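Local coordinates for protein putative Chlorite dismutase TA0507 (Thermoplasma acidophilum, PDB 3DTZ) that is of unproven function but probably binds heme and may act as an oxidoreductase of the chlorite dismutase kind, at residues Y31-G36 against R103-S108; I65-Y70 against V79-S84; L137-A142 against Y198-I203; M145-D150 against Q192-L197. All blocks are in the same frame, centred on the assembly; numbering follows the deposited sequence.

Interaction 1. Residues Y31-G36 against R103-S108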
# COMPACT_ATOMS: atom_id res chain seq x y z
N TYR D 31 5.76 -2.23 -17.32
CA TYR D 31 6.03 -0.80 -17.27
C TYR D 31 4.81 -0.03 -17.66
O TYR D 31 4.00 -0.48 -18.49
CB TYR D 31 7.17 -0.44 -18.24
CG TYR D 31 8.53 -0.87 -17.77
CD1 TYR D 31 9.00 -2.18 -18.02
CD2 TYR D 31 9.34 -0.00 -17.05
CE1 TYR D 31 10.25 -2.62 -17.57
CE2 TYR D 31 10.61 -0.41 -16.59
CZ TYR D 31 11.05 -1.71 -16.86
OH TYR D 31 12.27 -2.11 -16.40
N ARG D 32 4.71 1.18 -17.12
CA ARG D 32 3.63 2.07 -17.43
C ARG D 32 4.21 3.40 -17.85
O ARG D 32 5.03 4.00 -17.11
CB ARG D 32 2.75 2.27 -16.21
CG ARG D 32 1.44 3.06 -16.50
CD ARG D 32 0.59 3.19 -15.25
NE ARG D 32 1.24 3.95 -14.22
CZ ARG D 32 1.80 3.37 -13.14
NH1 ARG D 32 1.73 2.02 -12.91
NH2 ARG D 32 2.39 4.14 -12.26
N LEU D 33 3.78 3.87 -19.02
CA LEU D 33 4.17 5.20 -19.51
C LEU D 33 3.74 6.31 -18.54
O LEU D 33 2.60 6.31 -18.04
CB LEU D 33 3.56 5.45 -20.91
CG LEU D 33 4.05 4.52 -22.02
CD1 LEU D 33 3.38 4.94 -23.32
CD2 LEU D 33 5.58 4.62 -22.19
N LEU D 34 4.66 7.22 -18.26
CA LEU D 34 4.40 8.34 -17.35
C LEU D 34 3.26 9.23 -17.84
O LEU D 34 3.16 9.53 -19.01
CB LEU D 34 5.66 9.20 -17.15
CG LEU D 34 6.77 8.45 -16.40
CD1 LEU D 34 8.00 9.34 -16.28
CD2 LEU D 34 6.29 7.99 -15.03
N GLU D 35 2.39 9.61 -16.90
CA GLU D 35 1.21 10.43 -17.19
C GLU D 35 1.60 11.91 -17.07
O GLU D 35 2.65 12.23 -16.52
CB GLU D 35 0.08 10.12 -16.21
CG GLU D 35 -0.40 8.67 -16.22
CD GLU D 35 0.46 7.74 -15.36
OE1 GLU D 35 1.41 8.21 -14.68
OE2 GLU D 35 0.18 6.54 -15.35
N GLY D 36 0.76 12.79 -17.61
CA GLY D 36 0.99 14.24 -17.49
C GLY D 36 1.73 14.84 -18.67
O GLY D 36 2.00 16.04 -18.68
N ARG D 103 13.19 4.07 -18.41
CA ARG D 103 13.13 5.09 -17.35
C ARG D 103 12.86 6.56 -17.76
O ARG D 103 12.18 7.26 -17.02
CB ARG D 103 14.27 4.94 -16.31
CG ARG D 103 15.54 5.57 -16.65
CD ARG D 103 16.43 5.71 -15.39
NE ARG D 103 16.81 4.41 -14.83
CZ ARG D 103 17.85 3.67 -15.21
NH1 ARG D 103 18.64 4.02 -16.25
NH2 ARG D 103 18.11 2.54 -14.58
N PRO D 104 13.36 7.02 -18.93
CA PRO D 104 13.03 8.41 -19.31
C PRO D 104 11.54 8.64 -19.58
O PRO D 104 11.09 9.80 -19.52
CB PRO D 104 13.84 8.63 -20.61
CG PRO D 104 14.90 7.56 -20.58
CD PRO D 104 14.23 6.38 -19.94
N ILE D 105 10.77 7.58 -19.85
CA ILE D 105 9.35 7.73 -20.20
C ILE D 105 8.36 6.89 -19.39
O ILE D 105 7.15 6.95 -19.65
CB ILE D 105 9.10 7.45 -21.72
CG1 ILE D 105 9.49 6.00 -22.07
CG2 ILE D 105 9.86 8.49 -22.56
CD1 ILE D 105 8.95 5.50 -23.41
N ALA D 106 8.85 6.04 -18.50
CA ALA D 106 7.95 5.06 -17.86
C ALA D 106 8.47 4.61 -16.51
O ALA D 106 9.63 4.82 -16.19
CB ALA D 106 7.82 3.84 -18.76
N VAL D 107 7.59 4.01 -15.72
CA VAL D 107 8.02 3.40 -14.46
C VAL D 107 7.65 1.91 -14.45
O VAL D 107 6.68 1.52 -15.10
CB VAL D 107 7.36 4.11 -13.25
CG1 VAL D 107 5.86 3.89 -13.23
CG2 VAL D 107 8.02 3.66 -11.94
N SER D 108 8.42 1.09 -13.75
CA SER D 108 8.07 -0.32 -13.71
C SER D 108 6.97 -0.54 -12.71
O SER D 108 7.00 0.03 -11.61
CB SER D 108 9.28 -1.18 -13.37
OG SER D 108 8.94 -2.57 -13.39
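Tyr31 holds CG beside its backbone N, anti to the carbonyl carbon (chi1 -74°), and this lays the ring across the neighbouring strand against Ser108. Arg32 takes the other course, with CG anti to the backbone N (chi1 -172°) and a bend at chi3 that turns its guanidinium back beside Val107. The Ser108 CB lies over one face of the Tyr31 ring, 4.0 Å from its centroid, a CH-pi contact between partners of a non-hydrogen-bonded antiparallel pair. On the other face of the sheet, Val107 CG1 sits over the guanidinium of Arg32, 3.6 Å from NH2, while Glu35 OE2 meets NE at the edge of that group, 3.0 Å away, through its syn lone pair; NH1 bonds the carbonyl O of Asp76. Strands 25-33 and 106-116 are joined here by Arg32 N to Val107 O at 2.8 Å and its return bond, and just past the strand Leu34 N reaches Ile105 O at 2.9 Å. Leu33 CD2 and Ile105 CD1 pack alongside each other at 3.7 Å. The Tyr31 hydroxyl bonds Gln99, and Ser108 OG reaches Thr75 of a second subunit. A leucine in place of Tyr31 would probably leave Gln99 without this partner and Ser108 CB without an aromatic face. The chemistry is thus divided: aromatic packing on the side of Tyr31 and Ser108, and beside Val107 a charged group that Glu35 and Asp76 hold against a methyl.

Interaction 2. Residues I65-Y70 against V79-S84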
# COMPACT_ATOMS: atom_id res chain seq x y z
N ILE D 65 17.00 -17.29 -24.53
CA ILE D 65 16.18 -18.39 -25.05
C ILE D 65 14.87 -17.88 -25.69
O ILE D 65 14.49 -18.32 -26.80
CB ILE D 65 15.94 -19.45 -23.95
CG1 ILE D 65 17.31 -20.05 -23.54
CG2 ILE D 65 14.91 -20.52 -24.44
CD1 ILE D 65 17.30 -20.96 -22.29
N ASN D 66 14.23 -16.91 -25.02
CA ASN D 66 13.06 -16.24 -25.58
C ASN D 66 13.01 -14.79 -25.12
O ASN D 66 13.66 -14.40 -24.13
CB ASN D 66 11.73 -17.02 -25.30
CG ASN D 66 11.28 -16.95 -23.85
OD1 ASN D 66 12.09 -16.79 -22.93
ND2 ASN D 66 9.98 -17.03 -23.64
N PHE D 67 12.26 -14.00 -25.90
CA PHE D 67 11.94 -12.62 -25.51
C PHE D 67 10.65 -12.27 -26.24
O PHE D 67 10.58 -12.32 -27.48
CB PHE D 67 13.03 -11.64 -25.93
CG PHE D 67 12.61 -10.21 -25.80
CD1 PHE D 67 12.42 -9.66 -24.53
CD2 PHE D 67 12.30 -9.45 -26.93
CE1 PHE D 67 11.98 -8.33 -24.37
CE2 PHE D 67 11.86 -8.11 -26.79
CZ PHE D 67 11.71 -7.56 -25.52
N HIS D 68 9.62 -11.94 -25.48
CA HIS D 68 8.33 -11.57 -26.07
C HIS D 68 7.80 -10.30 -25.38
O HIS D 68 8.01 -10.11 -24.19
CB HIS D 68 7.31 -12.70 -25.93
CG HIS D 68 7.78 -14.00 -26.52
ND1 HIS D 68 8.11 -14.13 -27.85
CD2 HIS D 68 7.94 -15.23 -25.98
CE1 HIS D 68 8.51 -15.37 -28.09
NE2 HIS D 68 8.42 -16.06 -26.97
N ILE D 69 7.08 -9.49 -26.14
CA ILE D 69 6.47 -8.25 -25.63
C ILE D 69 4.94 -8.45 -25.66
O ILE D 69 4.44 -9.05 -26.62
CB ILE D 69 6.88 -7.02 -26.49
CG1 ILE D 69 8.41 -6.95 -26.61
CG2 ILE D 69 6.36 -5.74 -25.79
CD1 ILE D 69 8.93 -5.94 -27.63
N TYR D 70 4.22 -7.93 -24.66
CA TYR D 70 2.76 -8.01 -24.61
C TYR D 70 2.15 -6.64 -24.29
O TYR D 70 2.69 -5.89 -23.47
CB TYR D 70 2.29 -8.98 -23.53
CG TYR D 70 2.81 -10.36 -23.78
CD1 TYR D 70 4.06 -10.74 -23.27
CD2 TYR D 70 2.09 -11.25 -24.57
CE1 TYR D 70 4.59 -12.02 -23.55
CE2 TYR D 70 2.59 -12.53 -24.85
CZ TYR D 70 3.83 -12.91 -24.33
OH TYR D 70 4.32 -14.15 -24.58
N VAL D 79 2.93 -2.16 -21.03
CA VAL D 79 3.69 -3.19 -21.73
C VAL D 79 4.20 -4.21 -20.72
O VAL D 79 4.52 -3.84 -19.57
CB VAL D 79 4.86 -2.57 -22.56
CG1 VAL D 79 5.82 -1.80 -21.65
CG2 VAL D 79 5.61 -3.64 -23.35
N ILE D 80 4.30 -5.46 -21.16
CA ILE D 80 4.89 -6.55 -20.35
C ILE D 80 5.97 -7.19 -21.20
O ILE D 80 5.77 -7.41 -22.39
CB ILE D 80 3.83 -7.62 -20.01
CG1 ILE D 80 2.63 -7.00 -19.28
CG2 ILE D 80 4.45 -8.78 -19.16
CD1 ILE D 80 1.27 -7.80 -19.46
N PHE D 81 7.12 -7.46 -20.58
CA PHE D 81 8.26 -8.14 -21.20
C PHE D 81 8.45 -9.49 -20.52
O PHE D 81 8.39 -9.59 -19.30
CB PHE D 81 9.54 -7.30 -20.96
CG PHE D 81 9.52 -5.95 -21.63
CD1 PHE D 81 9.63 -5.86 -23.03
CD2 PHE D 81 9.37 -4.77 -20.89
CE1 PHE D 81 9.61 -4.61 -23.68
CE2 PHE D 81 9.33 -3.51 -21.53
CZ PHE D 81 9.47 -3.44 -22.93
N TRP D 82 8.74 -10.52 -21.29
CA TRP D 82 9.07 -11.83 -20.75
C TRP D 82 10.34 -12.34 -21.47
O TRP D 82 10.39 -12.34 -22.68
CB TRP D 82 7.91 -12.79 -20.99
CG TRP D 82 8.16 -14.23 -20.63
CD1 TRP D 82 8.93 -14.72 -19.58
CD2 TRP D 82 7.62 -15.38 -21.31
NE1 TRP D 82 8.91 -16.11 -19.60
CE2 TRP D 82 8.10 -16.53 -20.63
CE3 TRP D 82 6.77 -15.54 -22.43
CZ2 TRP D 82 7.75 -17.85 -21.02
CZ3 TRP D 82 6.41 -16.85 -22.83
CH2 TRP D 82 6.93 -17.99 -22.13
N TYR D 83 11.35 -12.77 -20.72
CA TYR D 83 12.55 -13.34 -21.37
C TYR D 83 13.20 -14.38 -20.46
O TYR D 83 12.97 -14.34 -19.23
CB TYR D 83 13.59 -12.26 -21.73
CG TYR D 83 13.95 -11.35 -20.59
CD1 TYR D 83 14.99 -11.67 -19.71
CD2 TYR D 83 13.21 -10.19 -20.35
CE1 TYR D 83 15.30 -10.80 -18.63
CE2 TYR D 83 13.50 -9.35 -19.30
CZ TYR D 83 14.55 -9.65 -18.45
OH TYR D 83 14.78 -8.79 -17.41
N SER D 84 14.03 -15.24 -21.05
CA SER D 84 14.62 -16.38 -20.34
C SER D 84 16.06 -16.62 -20.80
O SER D 84 16.38 -16.36 -21.95
CB SER D 84 13.80 -17.65 -20.56
OG SER D 84 12.40 -17.39 -20.49
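Asn66 and Ser84 meet through their side chains, Ser84 OG donating to Asn66 OD1 over a short 2.5 Å. Asn66 CG lies between the backbone N and the carbonyl carbon (chi1 72°), which takes the amide across to Ser84 and Trp82. The amide stands almost perpendicular to the Trp82 indole, at 88°, and brings ND2 over one face of it, 3.5 Å from CH2. Tyr70 approaches the same indole differently, its OH lying in the ring plane at the edge, 3.5 Å from Trp82 CE3. Strands 64-72 and 79-85 form a beta hairpin, bonded centrally by His68 N to Trp82 O at 2.9 Å and the reverse bond, and again between Tyr70 and Ile80. With Asn66 changed to an alanine, Ser84 OG would probably lose an acceptor and the Trp82 face its covering amide. Phe67 CE1 lies 3.7 Å from Phe81 CD1, and Phe58 stacks on the Phe67 ring. The packing is tightest where Ile69 CG2 presses on Val79 CG2 at 3.3 Å, closer than carbon atoms usually come. By contrast the partly exposed ring of His68, though not its backbone, is the looser side, turning an edge to Trp82 CE3 at 3.8 Å, with the six-membered ring of Trp82 inclined to it at 53°.

Interaction 3. Residues L137-A142 against Y198-I203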
# COMPACT_ATOMS: atom_id res chain seq x y z
N LEU D 137 1.99 -18.03 -28.21
CA LEU D 137 0.53 -17.96 -28.35
C LEU D 137 0.07 -16.50 -28.15
O LEU D 137 0.86 -15.65 -27.72
CB LEU D 137 -0.16 -18.91 -27.36
CG LEU D 137 0.28 -20.37 -27.50
CD1 LEU D 137 -0.65 -21.25 -26.69
CD2 LEU D 137 0.30 -20.84 -28.98
N ARG D 138 -1.19 -16.23 -28.47
CA ARG D 138 -1.68 -14.87 -28.58
C ARG D 138 -1.74 -14.15 -27.22
O ARG D 138 -1.63 -12.93 -27.17
CB ARG D 138 -3.06 -14.86 -29.22
CG ARG D 138 -3.81 -13.50 -29.13
CD ARG D 138 -5.14 -13.54 -29.87
NE ARG D 138 -4.89 -13.45 -31.31
CZ ARG D 138 -5.39 -12.54 -32.14
NH1 ARG D 138 -6.25 -11.61 -31.73
NH2 ARG D 138 -5.04 -12.59 -33.42
N TYR D 139 -1.94 -14.91 -26.14
CA TYR D 139 -2.06 -14.33 -24.80
C TYR D 139 -1.06 -14.93 -23.81
O TYR D 139 -0.55 -16.04 -24.02
CB TYR D 139 -3.48 -14.52 -24.22
CG TYR D 139 -4.55 -14.00 -25.11
CD1 TYR D 139 -4.85 -12.63 -25.14
CD2 TYR D 139 -5.27 -14.86 -25.93
CE1 TYR D 139 -5.86 -12.13 -26.00
CE2 TYR D 139 -6.27 -14.40 -26.76
CZ TYR D 139 -6.56 -13.04 -26.80
OH TYR D 139 -7.55 -12.60 -27.64
N PHE D 140 -0.82 -14.19 -22.74
CA PHE D 140 0.16 -14.56 -21.72
C PHE D 140 -0.45 -14.20 -20.37
O PHE D 140 -1.05 -13.12 -20.22
CB PHE D 140 1.41 -13.71 -21.95
CG PHE D 140 2.55 -13.97 -21.00
CD1 PHE D 140 3.19 -15.21 -20.95
CD2 PHE D 140 3.01 -12.96 -20.19
CE1 PHE D 140 4.27 -15.45 -20.07
CE2 PHE D 140 4.10 -13.19 -19.33
CZ PHE D 140 4.73 -14.42 -19.29
N VAL D 141 -0.28 -15.09 -19.40
CA VAL D 141 -0.73 -14.83 -18.03
C VAL D 141 0.46 -15.10 -17.14
O VAL D 141 1.11 -16.12 -17.29
CB VAL D 141 -1.88 -15.76 -17.59
CG1 VAL D 141 -2.20 -15.64 -16.08
CG2 VAL D 141 -3.14 -15.51 -18.44
N ALA D 142 0.74 -14.19 -16.21
CA ALA D 142 1.80 -14.42 -15.25
C ALA D 142 1.30 -13.98 -13.88
O ALA D 142 0.65 -12.94 -13.75
CB ALA D 142 3.04 -13.60 -15.62
N TYR D 198 1.77 -18.74 -18.18
CA TYR D 198 0.96 -19.49 -19.15
C TYR D 198 0.93 -18.76 -20.47
O TYR D 198 0.73 -17.55 -20.48
CB TYR D 198 -0.47 -19.64 -18.69
CG TYR D 198 -0.54 -20.26 -17.33
CD1 TYR D 198 -0.51 -21.65 -17.20
CD2 TYR D 198 -0.52 -19.47 -16.18
CE1 TYR D 198 -0.54 -22.24 -15.95
CE2 TYR D 198 -0.54 -20.05 -14.91
CZ TYR D 198 -0.55 -21.44 -14.82
OH TYR D 198 -0.55 -22.06 -13.59
N GLU D 199 1.12 -19.50 -21.55
CA GLU D 199 0.76 -19.01 -22.88
C GLU D 199 -0.60 -19.63 -23.19
O GLU D 199 -0.78 -20.85 -23.09
CB GLU D 199 1.77 -19.45 -23.93
CG GLU D 199 3.16 -18.88 -23.73
CD GLU D 199 4.05 -19.28 -24.87
OE1 GLU D 199 3.72 -18.90 -26.03
OE2 GLU D 199 5.06 -19.98 -24.62
N ILE D 200 -1.56 -18.79 -23.56
CA ILE D 200 -2.92 -19.29 -23.73
C ILE D 200 -3.53 -18.77 -25.04
O ILE D 200 -3.20 -17.67 -25.46
CB ILE D 200 -3.84 -18.89 -22.54
CG1 ILE D 200 -4.04 -17.39 -22.48
CG2 ILE D 200 -3.28 -19.44 -21.21
CD1 ILE D 200 -5.05 -16.91 -21.39
N PRO D 201 -4.36 -19.60 -25.69
CA PRO D 201 -5.07 -19.13 -26.90
C PRO D 201 -6.36 -18.32 -26.67
O PRO D 201 -6.81 -17.65 -27.59
CB PRO D 201 -5.39 -20.42 -27.65
CG PRO D 201 -5.48 -21.50 -26.56
CD PRO D 201 -4.54 -21.05 -25.45
N ASP D 202 -6.99 -18.46 -25.50
CA ASP D 202 -8.37 -17.97 -25.30
C ASP D 202 -8.56 -17.57 -23.86
O ASP D 202 -8.45 -18.40 -22.95
CB ASP D 202 -9.38 -19.09 -25.71
CG ASP D 202 -10.86 -18.67 -25.63
OD1 ASP D 202 -11.30 -17.88 -24.77
OD2 ASP D 202 -11.63 -19.23 -26.44
N ILE D 203 -8.82 -16.28 -23.64
CA ILE D 203 -8.92 -15.71 -22.29
C ILE D 203 -10.04 -16.42 -21.51
O ILE D 203 -9.79 -16.94 -20.42
CB ILE D 203 -9.15 -14.17 -22.31
CG1 ILE D 203 -7.93 -13.44 -22.92
CG2 ILE D 203 -9.37 -13.62 -20.90
CD1 ILE D 203 -8.23 -11.97 -23.28
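Hydrogen bonds pair Tyr139 with Ile200 and Val141 with Tyr198, two hydrogen-bonded positions of an antiparallel match. Tyr198 N reaches Val141 O at 2.8 Å, and the bonds of the Val141 pair lie in their carbonyl planes. At the other pair the two bonds differ: Tyr139 N lies almost on the C=O axis of Ile200, though its N-H is bent, whereas Ile200 N sits above the carbonyl plane of Tyr139, 48° out of it. A side-chain bond extends the match beyond the strand, Leu137 N donating to Glu199 OE1 at 2.9 Å. Glu199 is itself gripped from outside, OE1 by a salt bridge to Arg180 and OE2 by the hydroxyl of Tyr182, which would be consistent with a buried, ionised carboxylate. These segments belong to strands 139-147 and 194-200, antiparallel neighbours in the curved sheet of this chlorite dismutase-family fold, and the second runs on into helix 203-213, whose N-cap is Asp202. Aromatic contacts centre on Tyr139, whose CG, anti to the carbonyl carbon (chi1 -55°), brings the ring to Ile203. Ile203 CG1 stands over its middle, 3.9 Å from the centroid and 10° off the normal, a CH-pi contact, while Arg138 CG lies over the opposite face. The Pro201 carbonyl meets the ring edge, O lying 3.4 Å from Tyr139 CE2. In the apolar packing, Tyr139 CB touches Ile200 CG1 at 3.4 Å.

Interaction 4. Residues M145-D150 against Q192-L197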
# COMPACT_ATOMS: atom_id res chain seq x y z
N MSE D 145 2.83 -16.61 -6.82
CA MSE D 145 2.01 -17.48 -5.99
C MSE D 145 2.89 -18.02 -4.85
O MSE D 145 4.11 -18.21 -5.01
CB MSE D 145 1.41 -18.62 -6.83
CG MSE D 145 0.47 -19.47 -6.04
SE MSE D 145 1.39 -21.05 -5.33
CE MSE D 145 1.34 -21.97 -7.01
N SER D 146 2.28 -18.23 -3.69
CA SER D 146 3.00 -18.82 -2.55
C SER D 146 2.06 -19.82 -1.88
O SER D 146 0.84 -19.85 -2.15
CB SER D 146 3.46 -17.74 -1.56
OG SER D 146 4.43 -16.87 -2.12
N LYS D 147 2.62 -20.64 -1.01
CA LYS D 147 1.81 -21.58 -0.23
C LYS D 147 2.00 -21.34 1.26
O LYS D 147 3.03 -20.78 1.66
CB LYS D 147 2.14 -23.01 -0.65
CG LYS D 147 1.66 -23.27 -2.06
CD LYS D 147 2.01 -24.64 -2.60
CE LYS D 147 1.48 -24.75 -4.01
NZ LYS D 147 1.16 -26.17 -4.38
N THR D 148 1.01 -21.72 2.08
CA THR D 148 1.11 -21.53 3.53
C THR D 148 2.21 -22.42 4.10
O THR D 148 2.51 -23.48 3.54
CB THR D 148 -0.27 -21.74 4.24
OG1 THR D 148 -0.79 -23.02 3.92
CG2 THR D 148 -1.27 -20.71 3.76
N PRO D 149 2.85 -21.99 5.22
CA PRO D 149 3.96 -22.78 5.80
C PRO D 149 3.63 -24.26 6.04
O PRO D 149 4.48 -25.13 5.76
CB PRO D 149 4.27 -22.03 7.10
CG PRO D 149 3.87 -20.61 6.78
CD PRO D 149 2.61 -20.76 5.98
N ASP D 150 2.41 -24.54 6.50
CA ASP D 150 1.91 -25.92 6.71
C ASP D 150 2.04 -26.85 5.49
O ASP D 150 2.21 -28.06 5.64
CB ASP D 150 0.47 -25.87 7.16
N GLN D 192 7.86 -13.87 -3.65
CA GLN D 192 6.89 -14.96 -3.79
C GLN D 192 7.70 -16.26 -3.91
O GLN D 192 8.92 -16.22 -4.17
CB GLN D 192 6.04 -14.77 -5.05
CG GLN D 192 6.79 -14.89 -6.39
CD GLN D 192 7.66 -13.68 -6.75
OE1 GLN D 192 7.20 -12.52 -6.75
NE2 GLN D 192 8.93 -13.95 -7.02
N GLU D 193 7.04 -17.39 -3.68
CA GLU D 193 7.70 -18.68 -3.82
C GLU D 193 7.75 -19.17 -5.24
O GLU D 193 8.73 -19.80 -5.65
CB GLU D 193 7.02 -19.74 -2.94
CG GLU D 193 7.21 -19.43 -1.46
CD GLU D 193 6.38 -20.27 -0.48
OE1 GLU D 193 5.39 -20.92 -0.88
OE2 GLU D 193 6.74 -20.24 0.73
N PHE D 194 6.68 -18.90 -5.97
CA PHE D 194 6.53 -19.30 -7.37
C PHE D 194 6.11 -18.14 -8.26
O PHE D 194 5.41 -17.23 -7.83
CB PHE D 194 5.50 -20.43 -7.51
CG PHE D 194 5.80 -21.63 -6.66
CD1 PHE D 194 6.70 -22.60 -7.11
CD2 PHE D 194 5.21 -21.79 -5.40
CE1 PHE D 194 7.00 -23.71 -6.32
CE2 PHE D 194 5.51 -22.92 -4.59
CZ PHE D 194 6.42 -23.89 -5.09
N VAL D 195 6.54 -18.18 -9.52
CA VAL D 195 5.90 -17.34 -10.52
C VAL D 195 5.36 -18.31 -11.58
O VAL D 195 6.12 -19.11 -12.15
CB VAL D 195 6.83 -16.29 -11.12
CG1 VAL D 195 6.04 -15.39 -12.12
CG2 VAL D 195 7.49 -15.42 -10.02
N VAL D 196 4.04 -18.33 -11.77
CA VAL D 196 3.48 -19.30 -12.72
C VAL D 196 3.15 -18.55 -14.00
O VAL D 196 2.58 -17.44 -13.95
CB VAL D 196 2.27 -20.05 -12.16
CG1 VAL D 196 2.05 -21.26 -12.97
CG2 VAL D 196 2.55 -20.54 -10.72
N LEU D 197 3.60 -19.09 -15.12
CA LEU D 197 3.45 -18.45 -16.44
C LEU D 197 2.64 -19.35 -17.37
O LEU D 197 2.85 -20.57 -17.40
CB LEU D 197 4.83 -18.20 -17.07
CG LEU D 197 5.87 -17.53 -16.17
CD1 LEU D 197 7.22 -17.45 -16.86
CD2 LEU D 197 5.39 -16.16 -15.68
O HOH W 1 5.56 -20.89 2.99
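A classic beta bulge shapes this contact: Glu193 and Phe194 of one strand end both face Met145, present as selenomethionine, on the other. Phe194 N bonds Met145 O at 2.8 Å nearly head-on, and Met145 N returns a bond to Phe194 O. The extra residue, Glu193, gives only a weak bond from its N to Met145 O, but the same N-H is also taken by Ser146 OG at 3.1 Å. The carboxylate of Glu193 then reaches on along the strand, its chain extended beyond CG, and OE1 receives Lys147 N at 2.8 Å from above the carboxylate plane. A water donates to both Lys147 O and Glu193 OE2, tying the acid to that residue a second time. Tyr152 bonds OE1 as well, and Arg214 of a second subunit forms a salt bridge with OE2, so several partners hold the carboxylate. Alongside, Met145 places SE beside the Phe194 ring, 3.9 Å from CD2, in an oblique Met-aromatic contact with the centroid 5.0 Å away. The bends at chi2 (-96°) and chi3 carry CE on to Val196 CG2 at 4.2 Å. Phe187 meets the Phe194 ring edge-to-face. In the fold the bulge lies at the start of strand 194-200 and the end of strand 139-147; strand 222-223 pairs with the latter and bonds Ser146, while Tyr152 of helix 149-153 touches Lys147 and Phe194.

In the fold
All four contacts belong to one curved antiparallel sheet. Along the chain, interaction 2 is nested inside the loop closed by interaction 1, and interaction 4 inside that of interaction 3. Interactions 1 and 2 lie with centres about 18 Å apart and join through neighbouring strands 25-33 and 79-85. Interactions 3 and 4 share strands 139-147 and 194-200, their centres about 20 Å apart. The two pairs meet chiefly at interactions 2 and 3, centres about 13 Å apart, where Phe140 packs against Tyr70 and Trp82; Trp82 also touches Leu197 of interaction 4. Interactions 1 and 4, centres about 29 Å apart, both touch the second subunit, and interactions 1 and 3 the third, so this sheet also contributes to the five-chain assembly.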